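Local coordinates for uncharacterized protein (Bacillus cereus, PDB 5F2H) that is of unknown function but may be a hydrolase, with a helical N-terminal domain linked to an alpha/beta-hydrolase domain, at residues E44-I47 with Y48-K51; T9-Q12 with L13-T17; L18-Y21 with A22-S26; V103-C106 with K107-E110. All coordinates share one frame; numbering follows the deposited sequence.

Contact 1: E44-I47 with Y48-K51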
ATOM      1  N   GLU B  44       7.687  -6.182  35.707  1.00 80.35           N
ATOM      2  CA  GLU B  44       7.996  -6.941  36.895  1.00 82.91           C
ATOM      3  C   GLU B  44       7.498  -6.276  38.154  1.00 75.38           C
ATOM      4  O   GLU B  44       7.005  -6.940  39.057  1.00 71.84           O
ATOM      5  CB  GLU B  44       9.495  -7.187  37.010  1.00 90.30           C
ATOM      6  CG  GLU B  44      10.085  -8.051  35.921  1.00 96.39           C
ATOM      7  CD  GLU B  44      11.534  -8.358  36.220  1.00110.60           C
ATOM      8  OE1 GLU B  44      12.115  -7.629  37.046  1.00113.05           O
ATOM      9  OE2 GLU B  44      12.099  -9.319  35.646  1.00130.93           O
ATOM     10  N   ALA B  45       7.677  -4.964  38.227  1.00 73.21           N
ATOM     11  CA  ALA B  45       7.250  -4.198  39.386  1.00 67.14           C
ATOM     12  C   ALA B  45       5.831  -4.587  39.744  1.00 60.94           C
ATOM     13  O   ALA B  45       5.549  -4.931  40.874  1.00 63.61           O
ATOM     14  CB  ALA B  45       7.348  -2.713  39.094  1.00 67.51           C
ATOM     15  N   GLN B  46       4.959  -4.588  38.750  1.00 56.07           N
ATOM     16  CA  GLN B  46       3.573  -4.960  38.931  1.00 54.03           C
ATOM     17  C   GLN B  46       3.437  -6.407  39.364  1.00 54.40           C
ATOM     18  O   GLN B  46       2.564  -6.740  40.165  1.00 49.72           O
ATOM     19  CB  GLN B  46       2.836  -4.756  37.614  1.00 58.12           C
ATOM     20  CG  GLN B  46       1.328  -5.013  37.644  1.00 60.58           C
ATOM     21  CD  GLN B  46       0.558  -4.099  38.595  1.00 55.65           C
ATOM     22  OE1 GLN B  46       0.886  -3.997  39.776  1.00 49.73           O
ATOM     23  NE2 GLN B  46      -0.544  -3.530  38.105  1.00 56.24           N
ATOM     24  N   ILE B  47       4.289  -7.281  38.815  1.00 58.80           N
ATOM     25  CA  ILE B  47       4.275  -8.699  39.185  1.00 59.45           C
ATOM     26  C   ILE B  47       4.709  -8.859  40.642  1.00 57.62           C
ATOM     27  O   ILE B  47       4.105  -9.638  41.390  1.00 60.57           O
ATOM     28  CB  ILE B  47       5.141  -9.542  38.250  1.00 65.67           C
ATOM     29  CG1 ILE B  47       4.542  -9.514  36.845  1.00 69.60           C
ATOM     30  CG2 ILE B  47       5.189 -10.991  38.709  1.00 65.71           C
ATOM     31  CD1 ILE B  47       5.400 -10.202  35.811  1.00 73.61           C
ATOM     32  N   TYR B  48       5.742  -8.138  41.061  1.00 55.29           N
ATOM     33  CA  TYR B  48       6.174  -8.228  42.459  1.00 58.73           C
ATOM     34  C   TYR B  48       5.133  -7.693  43.410  1.00 59.55           C
ATOM     35  O   TYR B  48       4.952  -8.250  44.489  1.00 64.17           O
ATOM     36  CB  TYR B  48       7.496  -7.504  42.738  1.00 60.53           C
ATOM     37  CG  TYR B  48       8.725  -8.230  42.243  1.00 65.63           C
ATOM     38  CD1 TYR B  48       9.286  -9.246  42.998  1.00 69.54           C
ATOM     39  CD2 TYR B  48       9.357  -7.867  41.068  1.00 68.19           C
ATOM     40  CE1 TYR B  48      10.423  -9.901  42.583  1.00 75.10           C
ATOM     41  CE2 TYR B  48      10.499  -8.522  40.638  1.00 73.73           C
ATOM     42  CZ  TYR B  48      11.032  -9.531  41.403  1.00 77.25           C
ATOM     43  OH  TYR B  48      12.164 -10.194  40.993  1.00 82.90           O
ATOM     44  N   ASN B  49       4.474  -6.597  43.034  1.00 58.67           N
ATOM     45  CA  ASN B  49       3.474  -6.011  43.891  1.00 58.39           C
ATOM     46  C   ASN B  49       2.469  -7.097  44.141  1.00 62.22           C
ATOM     47  O   ASN B  49       2.185  -7.418  45.293  1.00 66.65           O
ATOM     48  CB  ASN B  49       2.838  -4.776  43.264  1.00 59.48           C
ATOM     49  CG  ASN B  49       1.855  -4.087  44.192  1.00 61.40           C
ATOM     50  OD1 ASN B  49       1.784  -4.374  45.388  1.00 57.21           O
ATOM     51  ND2 ASN B  49       1.121  -3.135  43.650  1.00 66.02           N
ATOM     52  N   PHE B  50       1.958  -7.707  43.074  1.00 65.48           N
ATOM     53  CA  PHE B  50       0.994  -8.805  43.256  1.00 69.46           C
ATOM     54  C   PHE B  50       1.510  -9.891  44.193  1.00 69.31           C
ATOM     55  O   PHE B  50       0.801 -10.305  45.120  1.00 70.10           O
ATOM     56  CB  PHE B  50       0.553  -9.406  41.930  1.00 71.21           C
ATOM     57  CG  PHE B  50      -0.568  -8.652  41.254  1.00 73.88           C
ATOM     58  CD1 PHE B  50      -0.365  -7.408  40.673  1.00 76.74           C
ATOM     59  CD2 PHE B  50      -1.812  -9.243  41.117  1.00 75.93           C
ATOM     60  CE1 PHE B  50      -1.407  -6.730  40.051  1.00 76.51           C
ATOM     61  CE2 PHE B  50      -2.846  -8.577  40.478  1.00 79.12           C
ATOM     62  CZ  PHE B  50      -2.645  -7.314  39.953  1.00 74.10           C
ATOM     63  N   LYS B  51       2.757 -10.300  44.007  1.00 68.37           N
ATOM     64  CA  LYS B  51       3.314 -11.347  44.862  1.00 72.10           C
ATOM     65  C   LYS B  51       3.346 -11.024  46.352  1.00 69.83           C
ATOM     66  O   LYS B  51       2.763 -11.756  47.152  1.00 73.40           O
ATOM     67  CB  LYS B  51       4.698 -11.804  44.387  1.00 72.93           C
ATOM     68  CG  LYS B  51       4.680 -12.538  43.063  1.00 73.06           C
ATOM     69  CD  LYS B  51       6.063 -12.997  42.647  1.00 78.65           C
ATOM     70  CE  LYS B  51       5.988 -13.749  41.321  1.00 85.43           C
ATOM     71  NZ  LYS B  51       7.283 -14.345  40.887  1.00 86.47           N
TER
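Gln-46 and Phe-50 stand one helical turn apart on helix 44-58, an i to i+4 pair in the all-helical N-terminal domain, and they illustrate how a flexible amide can settle against an aromatic edge. The chain of Gln-46 leaves CB with CG anti to the backbone N (chi1 -176°) and then bends at the next bond, chi2, which brings the amide to the edge of the Phe-50 ring. CG of Gln-46 lies 4.0 Å from Phe-50 CE1. One bond further, Gln-46 CD sits at the ring edge, in its plane, 3.6 Å from Phe-50 CE1. At the tip OE1 keeps the same 3.6 Å from Phe-50 CE1, whereas NE2 makes a weak hydrogen bond to Gln-140 of the second subunit. Amide and ring planes stand almost upright to each other, 87° apart. Phe-50 also packs on Leu-14 and Leu-18, linking this helix to helix 10-23.

On another flank, Glu-44 and Tyr-48 run side by side, and Glu-44 CB reaches Tyr-48 CE2 at 4.0 Å. The Tyr-48 hydroxyl goes on to a hydrogen bond with Glu-70. Beneath all these pairs runs regular helical bonding, which includes Lys-51 N to Ile-47 O at 3.0 Å. Ile-47 and Lys-51 are a second side-by-side pair, in which the aliphatic part of the lysine passes the isoleucine branch: Lys-51 CE rests 3.9 Å from Ile-47 CG2.

Contact 2: T9-Q12 with L13-T17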
ATOM      1  N   THR B   9      -0.052 -14.621  28.558  1.00 67.38           N
ATOM      2  CA  THR B   9       0.438 -13.243  28.503  1.00 65.37           C
ATOM      3  C   THR B   9       0.447 -12.593  29.870  1.00 60.21           C
ATOM      4  O   THR B   9      -0.059 -13.131  30.854  1.00 55.43           O
ATOM      5  CB  THR B   9      -0.443 -12.345  27.625  1.00 69.05           C
ATOM      6  OG1 THR B   9      -1.755 -12.237  28.206  1.00 73.47           O
ATOM      7  CG2 THR B   9      -0.524 -12.888  26.202  1.00 71.34           C
ATOM      8  N   TYR B  10       1.078 -11.434  29.921  1.00 60.95           N
ATOM      9  CA  TYR B  10       1.145 -10.648  31.143  1.00 61.55           C
ATOM     10  C   TYR B  10      -0.268 -10.385  31.658  1.00 58.10           C
ATOM     11  O   TYR B  10      -0.588 -10.627  32.824  1.00 55.41           O
ATOM     12  CB  TYR B  10       1.865  -9.359  30.824  1.00 63.76           C
ATOM     13  CG  TYR B  10       1.872  -8.334  31.915  1.00 67.76           C
ATOM     14  CD1 TYR B  10       2.825  -8.364  32.912  1.00 68.20           C
ATOM     15  CD2 TYR B  10       0.979  -7.260  31.885  1.00 66.56           C
ATOM     16  CE1 TYR B  10       2.858  -7.391  33.887  1.00 67.62           C
ATOM     17  CE2 TYR B  10       1.012  -6.289  32.854  1.00 65.25           C
ATOM     18  CZ  TYR B  10       1.950  -6.365  33.856  1.00 64.94           C
ATOM     19  OH  TYR B  10       1.996  -5.391  34.812  1.00 64.85           O
ATOM     20  N   ILE B  11      -1.158 -10.014  30.756  1.00 59.09           N
ATOM     21  CA  ILE B  11      -2.534  -9.741  31.158  1.00 64.38           C
ATOM     22  C   ILE B  11      -3.307 -10.988  31.603  1.00 67.40           C
ATOM     23  O   ILE B  11      -4.129 -10.924  32.538  1.00 71.20           O
ATOM     24  CB  ILE B  11      -3.294  -9.010  30.048  1.00 65.22           C
ATOM     25  CG1 ILE B  11      -2.681  -7.631  29.820  1.00 64.37           C
ATOM     26  CG2 ILE B  11      -4.749  -8.850  30.428  1.00 65.44           C
ATOM     27  CD1 ILE B  11      -3.242  -6.921  28.611  1.00 66.98           C
ATOM     28  N   GLN B  12      -3.084 -12.111  30.934  1.00 65.88           N
ATOM     29  CA  GLN B  12      -3.785 -13.322  31.326  1.00 68.34           C
ATOM     30  C   GLN B  12      -3.335 -13.686  32.724  1.00 71.40           C
ATOM     31  O   GLN B  12      -4.159 -13.921  33.612  1.00 72.05           O
ATOM     32  CB  GLN B  12      -3.515 -14.435  30.347  1.00 71.57           C
ATOM     33  CG  GLN B  12      -4.094 -14.142  28.986  1.00 70.60           C
ATOM     34  CD  GLN B  12      -3.652 -15.130  27.956  1.00 74.32           C
ATOM     35  OE1 GLN B  12      -3.075 -16.168  28.270  1.00 77.69           O
ATOM     36  NE2 GLN B  12      -3.915 -14.813  26.706  1.00 78.79           N
ATOM     37  N   LEU B  13      -2.027 -13.699  32.934  1.00 70.40           N
ATOM     38  CA  LEU B  13      -1.526 -14.012  34.235  1.00 74.15           C
ATOM     39  C   LEU B  13      -2.235 -13.127  35.264  1.00 71.79           C
ATOM     40  O   LEU B  13      -2.866 -13.636  36.187  1.00 69.01           O
ATOM     41  CB  LEU B  13      -0.017 -13.763  34.317  1.00 80.08           C
ATOM     42  CG  LEU B  13       0.554 -13.959  35.731  1.00 83.29           C
ATOM     43  CD1 LEU B  13       0.422 -15.400  36.208  1.00 84.45           C
ATOM     44  CD2 LEU B  13       2.000 -13.515  35.776  1.00 87.01           C
ATOM     45  N   LEU B  14      -2.150 -11.807  35.090  1.00 67.38           N
ATOM     46  CA  LEU B  14      -2.783 -10.878  36.052  1.00 66.93           C
ATOM     47  C   LEU B  14      -4.280 -11.106  36.258  1.00 64.17           C
ATOM     48  O   LEU B  14      -4.744 -11.125  37.396  1.00 60.74           O
ATOM     49  CB  LEU B  14      -2.484  -9.410  35.706  1.00 66.24           C
ATOM     50  CG  LEU B  14      -0.992  -9.012  35.751  1.00 66.02           C
ATOM     51  CD1 LEU B  14      -0.825  -7.586  35.304  1.00 65.77           C
ATOM     52  CD2 LEU B  14      -0.365  -9.178  37.121  1.00 66.52           C
ATOM     53  N   ASN B  15      -5.023 -11.327  35.178  1.00 67.70           N
ATOM     54  CA  ASN B  15      -6.469 -11.559  35.311  1.00 73.67           C
ATOM     55  C   ASN B  15      -6.795 -12.845  36.049  1.00 78.35           C
ATOM     56  O   ASN B  15      -7.619 -12.844  36.961  1.00 83.31           O
ATOM     57  CB  ASN B  15      -7.193 -11.506  33.963  1.00 75.16           C
ATOM     58  CG  ASN B  15      -7.254 -10.107  33.385  1.00 73.01           C
ATOM     59  OD1 ASN B  15      -7.159  -9.122  34.104  1.00 76.56           O
ATOM     60  ND2 ASN B  15      -7.482 -10.016  32.092  1.00 76.28           N
ATOM     61  N   GLU B  16      -6.153 -13.942  35.674  1.00 79.67           N
ATOM     62  CA  GLU B  16      -6.423 -15.199  36.371  1.00 84.39           C
ATOM     63  C   GLU B  16      -6.008 -15.153  37.819  1.00 79.69           C
ATOM     64  O   GLU B  16      -6.668 -15.710  38.680  1.00 81.69           O
ATOM     65  CB  GLU B  16      -5.790 -16.406  35.681  1.00 86.60           C
ATOM     66  CG  GLU B  16      -6.596 -16.896  34.503  1.00 93.77           C
ATOM     67  CD  GLU B  16      -7.866 -17.604  34.959  1.00105.12           C
ATOM     68  OE1 GLU B  16      -8.287 -17.389  36.121  1.00106.06           O
ATOM     69  OE2 GLU B  16      -8.429 -18.407  34.178  1.00121.54           O
ATOM     70  N   THR B  17      -4.921 -14.461  38.097  1.00 74.32           N
ATOM     71  CA  THR B  17      -4.463 -14.397  39.459  1.00 68.90           C
ATOM     72  C   THR B  17      -5.569 -13.741  40.274  1.00 67.62           C
ATOM     73  O   THR B  17      -5.984 -14.293  41.285  1.00 64.61           O
ATOM     74  CB  THR B  17      -3.164 -13.613  39.571  1.00 66.68           C
ATOM     75  OG1 THR B  17      -2.266 -14.022  38.541  1.00 61.63           O
ATOM     76  CG2 THR B  17      -2.541 -13.824  40.925  1.00 66.93           C
TER
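Ile-11 O takes the hydrogen of Asn-15 N at 2.8 Å, and the two side chains lie side by side, pointing the same way, with Ile-11 CG2 3.4 Å from Asn-15 ND2. That amide nitrogen donates a hydrogen bond to His-294 O of the second subunit; the isoleucine methyl touches it without bonding.

The turn before shows how a helix start is sealed. Thr-9 holds the N-cap position of helix 10-23, and its OG1 accepts from Gln-12 N at 3.0 Å; the reciprocal bond, Thr-9 N to Gln-12 OE1, is weak at 3.4 Å. Together they make a capping box. The Gln-12 chain, extended beyond CG, runs back toward the cap because CG lies beside its own backbone N (chi1 -66°).

Facing the neighbouring helix 44-58, Leu-14 CD1 sits over one face of the Tyr-10 ring, 3.7 Å from its centroid and 28° off the normal, a CH-pi contact shifted toward the CZ-CE2 rim. Tyr-10 also packs on Gln-46 and Ile-47. The chemistry is thus divided round the helix: the cap serves a first-turn N-H that lies before the regular helical bonding begins, the asparagine reaches across the subunit interface, and the tyrosine-leucine CH-pi pair faces helix 44-58.

Contact 3: L18-Y21 with A22-S26; sequences LHCY and ASKGS
Ser-23 N donates to His-19 O at 2.8 Å, one of three backbone hydrogen bonds that carry helix 10-23 through its last turn. Ala-22 N bonds Leu-18 O at 3.2 Å, and Lys-24 N bonds Cys-20 O at 2.8 Å. Lys-24 is also the first residue whose backbone angles leave the helical range.

Side chains meet by van der Waals contact. Tyr-21 directs its ring toward Ser-26, with CG anti to the backbone N (chi1 -175°), and Ser-26 OG lies obliquely to that ring, 3.3 Å from Tyr-21 CE2. His-19 likewise approaches the next turn obliquely, its CE1 3.9 Å from Ser-23 CB. The sulfur of Cys-20 passes the aliphatic stem of Lys-24, with Cys-20 SG 4.2 Å from Lys-24 CD.

Further packing joins the turn to its neighbours: Cys-20 and Tyr-21 both touch Ala-29 of helix 26-37, and Tyr-21 also meets Leu-54. Gly-25 takes the N-cap position of that following helix, so the link between the two helices is very brief. The result is a surface turn in which the hydrogen bonds from one segment to the other all run between backbone atoms, and the side chains add van der Waals contact.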
ATOM      1  N   LEU B  18      -6.037 -12.563  39.835  1.00 68.36           N
ATOM      2  CA  LEU B  18      -7.143 -11.865  40.519  1.00 67.80           C
ATOM      3  C   LEU B  18      -8.352 -12.807  40.624  1.00 70.35           C
ATOM      4  O   LEU B  18      -8.881 -13.029  41.704  1.00 74.67           O
ATOM      5  CB  LEU B  18      -7.539 -10.591  39.772  1.00 67.46           C
ATOM      6  CG  LEU B  18      -6.540  -9.412  39.766  1.00 66.43           C
ATOM      7  CD1 LEU B  18      -6.887  -8.340  38.744  1.00 61.80           C
ATOM      8  CD2 LEU B  18      -6.387  -8.793  41.154  1.00 65.44           C
ATOM      9  N   HIS B  19      -8.762 -13.409  39.517  1.00 71.81           N
ATOM     10  CA  HIS B  19      -9.891 -14.326  39.558  1.00 75.03           C
ATOM     11  C   HIS B  19      -9.726 -15.290  40.713  1.00 76.40           C
ATOM     12  O   HIS B  19     -10.599 -15.424  41.557  1.00 78.05           O
ATOM     13  CB  HIS B  19     -10.010 -15.100  38.252  1.00 77.71           C
ATOM     14  CG  HIS B  19     -11.121 -16.107  38.256  1.00 86.72           C
ATOM     15  ND1 HIS B  19     -10.922 -17.439  38.560  1.00 91.40           N
ATOM     16  CD2 HIS B  19     -12.450 -15.969  38.028  1.00 87.80           C
ATOM     17  CE1 HIS B  19     -12.077 -18.080  38.494  1.00 94.09           C
ATOM     18  NE2 HIS B  19     -13.019 -17.210  38.178  1.00 90.58           N
ATOM     19  N   CYS B  20      -8.562 -15.917  40.772  1.00 80.15           N
ATOM     20  CA  CYS B  20      -8.243 -16.898  41.807  1.00 82.69           C
ATOM     21  C   CYS B  20      -8.342 -16.321  43.228  1.00 81.85           C
ATOM     22  O   CYS B  20      -8.624 -17.044  44.176  1.00 80.29           O
ATOM     23  CB  CYS B  20      -6.857 -17.485  41.529  1.00 83.19           C
ATOM     24  SG  CYS B  20      -6.365 -18.834  42.617  1.00 95.23           S
ATOM     25  N   TYR B  21      -8.104 -15.021  43.376  1.00 82.81           N
ATOM     26  CA  TYR B  21      -8.190 -14.368  44.679  1.00 85.41           C
ATOM     27  C   TYR B  21      -9.640 -14.422  45.137  1.00 86.98           C
ATOM     28  O   TYR B  21      -9.925 -14.723  46.287  1.00 88.97           O
ATOM     29  CB  TYR B  21      -7.769 -12.915  44.550  1.00 89.07           C
ATOM     30  CG  TYR B  21      -7.700 -12.136  45.832  1.00 94.78           C
ATOM     31  CD1 TYR B  21      -8.831 -11.559  46.397  1.00102.87           C
ATOM     32  CD2 TYR B  21      -6.488 -11.930  46.450  1.00100.65           C
ATOM     33  CE1 TYR B  21      -8.740 -10.807  47.559  1.00110.61           C
ATOM     34  CE2 TYR B  21      -6.382 -11.178  47.601  1.00107.33           C
ATOM     35  CZ  TYR B  21      -7.499 -10.617  48.158  1.00111.56           C
ATOM     36  OH  TYR B  21      -7.331  -9.879  49.317  1.00108.75           O
ATOM     37  N   ALA B  22     -10.553 -14.103  44.226  1.00 87.49           N
ATOM     38  CA  ALA B  22     -11.981 -14.117  44.527  1.00 91.63           C
ATOM     39  C   ALA B  22     -12.493 -15.550  44.635  1.00 95.01           C
ATOM     40  O   ALA B  22     -13.198 -15.894  45.581  1.00 98.75           O
ATOM     41  CB  ALA B  22     -12.753 -13.362  43.451  1.00 89.78           C
ATOM     42  N   SER B  23     -12.137 -16.372  43.653  1.00 95.71           N
ATOM     43  CA  SER B  23     -12.546 -17.767  43.609  1.00100.44           C
ATOM     44  C   SER B  23     -12.091 -18.511  44.860  1.00103.89           C
ATOM     45  O   SER B  23     -12.903 -19.007  45.634  1.00104.73           O
ATOM     46  CB  SER B  23     -11.971 -18.426  42.353  1.00100.83           C
ATOM     47  OG  SER B  23     -12.271 -19.811  42.309  1.00108.50           O
ATOM     48  N   LYS B  24     -10.781 -18.563  45.053  1.00108.03           N
ATOM     49  CA  LYS B  24     -10.174 -19.238  46.196  1.00109.37           C
ATOM     50  C   LYS B  24      -9.626 -18.148  47.113  1.00103.87           C
ATOM     51  O   LYS B  24      -9.975 -16.979  46.942  1.00103.89           O
ATOM     52  CB  LYS B  24      -9.080 -20.180  45.691  1.00113.38           C
ATOM     53  CG  LYS B  24      -9.619 -21.187  44.684  1.00120.57           C
ATOM     54  CD  LYS B  24      -8.560 -22.111  44.110  1.00128.09           C
ATOM     55  CE  LYS B  24      -9.186 -23.066  43.101  1.00137.92           C
ATOM     56  NZ  LYS B  24      -8.205 -24.010  42.493  1.00140.95           N
ATOM     57  N   GLY B  25      -8.799 -18.497  48.090  1.00 98.64           N
ATOM     58  CA  GLY B  25      -8.255 -17.472  48.987  1.00 96.55           C
ATOM     59  C   GLY B  25      -7.067 -16.684  48.441  1.00 88.91           C
ATOM     60  O   GLY B  25      -6.682 -16.820  47.277  1.00 84.25           O
ATOM     61  N   SER B  26      -6.512 -15.819  49.283  1.00 85.85           N
ATOM     62  CA  SER B  26      -5.344 -15.029  48.908  1.00 86.01           C
ATOM     63  C   SER B  26      -4.122 -15.939  48.879  1.00 83.24           C
ATOM     64  O   SER B  26      -3.110 -15.634  48.262  1.00 75.71           O
ATOM     65  CB  SER B  26      -5.093 -13.950  49.949  1.00 90.66           C
ATOM     66  OG  SER B  26      -6.267 -13.190  50.168  1.00103.24           O
TER

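Contact 4: V103-C106 with K107-E110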
ATOM      1  N   VAL B 103       9.310   1.794  52.585  1.00 71.83           N
ATOM      2  CA  VAL B 103       8.388   2.919  52.445  1.00 69.99           C
ATOM      3  C   VAL B 103       9.147   4.199  52.136  1.00 72.70           C
ATOM      4  O   VAL B 103       8.903   4.880  51.136  1.00 72.04           O
ATOM      5  CB  VAL B 103       7.611   3.153  53.753  1.00 69.76           C
ATOM      6  CG1 VAL B 103       6.887   4.493  53.742  1.00 71.69           C
ATOM      7  CG2 VAL B 103       6.648   2.013  54.029  1.00 66.64           C
ATOM      8  N   GLN B 104      10.124   4.488  52.977  1.00 76.50           N
ATOM      9  CA  GLN B 104      10.890   5.694  52.806  1.00 80.05           C
ATOM     10  C   GLN B 104      11.688   5.662  51.513  1.00 78.78           C
ATOM     11  O   GLN B 104      11.876   6.687  50.866  1.00 84.33           O
ATOM     12  CB  GLN B 104      11.861   5.912  53.959  1.00 83.86           C
ATOM     13  CG  GLN B 104      12.008   7.388  54.202  1.00 88.65           C
ATOM     14  CD  GLN B 104      10.684   7.931  54.724  1.00 88.62           C
ATOM     15  OE1 GLN B 104       9.947   7.207  55.412  1.00 84.51           O
ATOM     16  NE2 GLN B 104      10.384   9.192  54.442  1.00 90.10           N
ATOM     17  N   LEU B 105      12.198   4.492  51.163  1.00 75.91           N
ATOM     18  CA  LEU B 105      12.982   4.369  49.965  1.00 75.55           C
ATOM     19  C   LEU B 105      12.101   4.645  48.769  1.00 71.49           C
ATOM     20  O   LEU B 105      12.501   5.384  47.875  1.00 72.74           O
ATOM     21  CB  LEU B 105      13.674   3.010  49.920  1.00 81.35           C
ATOM     22  CG  LEU B 105      14.622   2.720  48.756  1.00 86.00           C
ATOM     23  CD1 LEU B 105      15.634   3.836  48.531  1.00 87.80           C
ATOM     24  CD2 LEU B 105      15.309   1.381  49.011  1.00 87.33           C
ATOM     25  N   CYS B 106      10.885   4.104  48.766  1.00 70.19           N
ATOM     26  CA  CYS B 106       9.943   4.347  47.661  1.00 70.25           C
ATOM     27  C   CYS B 106       9.491   5.802  47.579  1.00 69.35           C
ATOM     28  O   CYS B 106       9.364   6.356  46.492  1.00 69.18           O
ATOM     29  CB  CYS B 106       8.692   3.486  47.780  1.00 69.38           C
ATOM     30  SG  CYS B 106       8.945   1.717  47.551  1.00 75.93           S
ATOM     31  N   LYS B 107       9.235   6.414  48.729  1.00 70.42           N
ATOM     32  CA  LYS B 107       8.787   7.794  48.762  1.00 74.80           C
ATOM     33  C   LYS B 107       9.762   8.667  48.005  1.00 76.23           C
ATOM     34  O   LYS B 107       9.380   9.512  47.203  1.00 77.81           O
ATOM     35  CB  LYS B 107       8.622   8.289  50.197  1.00 80.87           C
ATOM     36  CG  LYS B 107       8.168   9.739  50.202  1.00 88.75           C
ATOM     37  CD  LYS B 107       7.927  10.329  51.586  1.00 95.47           C
ATOM     38  CE  LYS B 107       6.776   9.667  52.321  1.00 95.31           C
ATOM     39  NZ  LYS B 107       6.510  10.382  53.607  1.00 97.69           N
ATOM     40  N   GLU B 108      11.031   8.461  48.292  1.00 80.53           N
ATOM     41  CA  GLU B 108      12.103   9.178  47.656  1.00 87.20           C
ATOM     42  C   GLU B 108      12.041   8.994  46.148  1.00 84.33           C
ATOM     43  O   GLU B 108      11.951   9.968  45.397  1.00 83.21           O
ATOM     44  CB  GLU B 108      13.393   8.599  48.219  1.00 95.22           C
ATOM     45  CG  GLU B 108      14.677   8.876  47.477  1.00103.64           C
ATOM     46  CD  GLU B 108      15.815   8.134  48.137  1.00113.55           C
ATOM     47  OE1 GLU B 108      16.583   7.442  47.428  1.00122.32           O
ATOM     48  OE2 GLU B 108      15.851   8.144  49.386  1.00117.86           O
ATOM     49  N   ARG B 109      12.076   7.740  45.712  1.00 82.13           N
ATOM     50  CA  ARG B 109      12.027   7.419  44.287  1.00 79.30           C
ATOM     51  C   ARG B 109      10.764   7.957  43.645  1.00 76.22           C
ATOM     52  O   ARG B 109      10.783   8.298  42.475  1.00 82.72           O
ATOM     53  CB  ARG B 109      12.134   5.909  44.061  1.00 79.22           C
ATOM     54  CG  ARG B 109      13.460   5.309  44.492  1.00 81.75           C
ATOM     55  CD  ARG B 109      13.440   3.792  44.465  1.00 80.88           C
ATOM     56  NE  ARG B 109      14.705   3.223  44.939  1.00 87.69           N
ATOM     57  CZ  ARG B 109      14.917   1.927  45.180  1.00 88.93           C
ATOM     58  NH1 ARG B 109      13.936   1.042  45.045  1.00 87.59           N
ATOM     59  NH2 ARG B 109      16.104   1.516  45.607  1.00 91.93           N
ATOM     60  N   GLU B 110       9.672   8.031  44.401  1.00 73.95           N
ATOM     61  CA  GLU B 110       8.396   8.539  43.881  1.00 74.64           C
ATOM     62  C   GLU B 110       8.425  10.047  43.683  1.00 76.11           C
ATOM     63  O   GLU B 110       8.066  10.550  42.622  1.00 74.91           O
ATOM     64  CB  GLU B 110       7.264   8.183  44.837  1.00 75.40           C
ATOM     65  CG  GLU B 110       5.861   8.614  44.422  1.00 73.95           C
ATOM     66  CD  GLU B 110       4.821   8.207  45.460  1.00 79.09           C
ATOM     67  OE1 GLU B 110       3.591   8.426  45.271  1.00 78.71           O
ATOM     68  OE2 GLU B 110       5.250   7.647  46.494  1.00 80.77           O
TER
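Leu-105 and Arg-109, an i to i+4 pair on helix 97-115 of the helical N-terminal domain, exemplify an apolar branch laid over a flat cation. Leu-105 CG stands 3.6 Å above the guanidinium plane of Arg-109, over its centre, and of the two methyls CD2 comes nearer, 3.5 Å from Arg-109 NH2. The arginine chain is extended from CG to NE and starts with CG beside the backbone N (chi1 -65°), a course that carries it back along the helix under the leucine. The aliphatic part also passes close to the backbone, with Arg-109 CG 3.5 Å from Leu-105 O.

A second shell fixes the rotation of the guanidinium. Its NH1 donates to two main-chain carbonyls, those of Ile-72 and Phe-77, at the end of helix 61-74 and in the loop after it. The side chain of Ile-72 packs on Leu-105 as well, so one residue addresses both members of the pair, using its O for the arginine and its side chain for the leucine.

Around the helix, Cys-106 packs on Leu-84 and Trp-78, and Glu-110 OE2 accepts a weak hydrogen bond from Asn-81 N. Gln-104 and Lys-107 run side by side. The lysine chain bends at chi3 (-65°), which turns CE and NZ; before that bend it is extended, and Lys-107 CD lies 3.9 Å from Gln-104 NE2.

In the fold
All four contacts lie in the helical N-terminal domain, in the chain order contact 2, contact 3, contact 1, contact 4. Contacts 2 and 3 share helix 10-23, with centres about 13 Å apart. Contact 1, on helix 44-58, packs against both, its centre about 12 Å from that of contact 2 and about 16 Å from that of contact 3. Contact 4, on helix 97-115, touches none of them; its centre is about 17 Å from that of contact 1 and about 30 Å from that of contact 3. Contacts 1 and 2 also meet the second subunit, so this part of the domain serves both its own helical packing and dimer assembly.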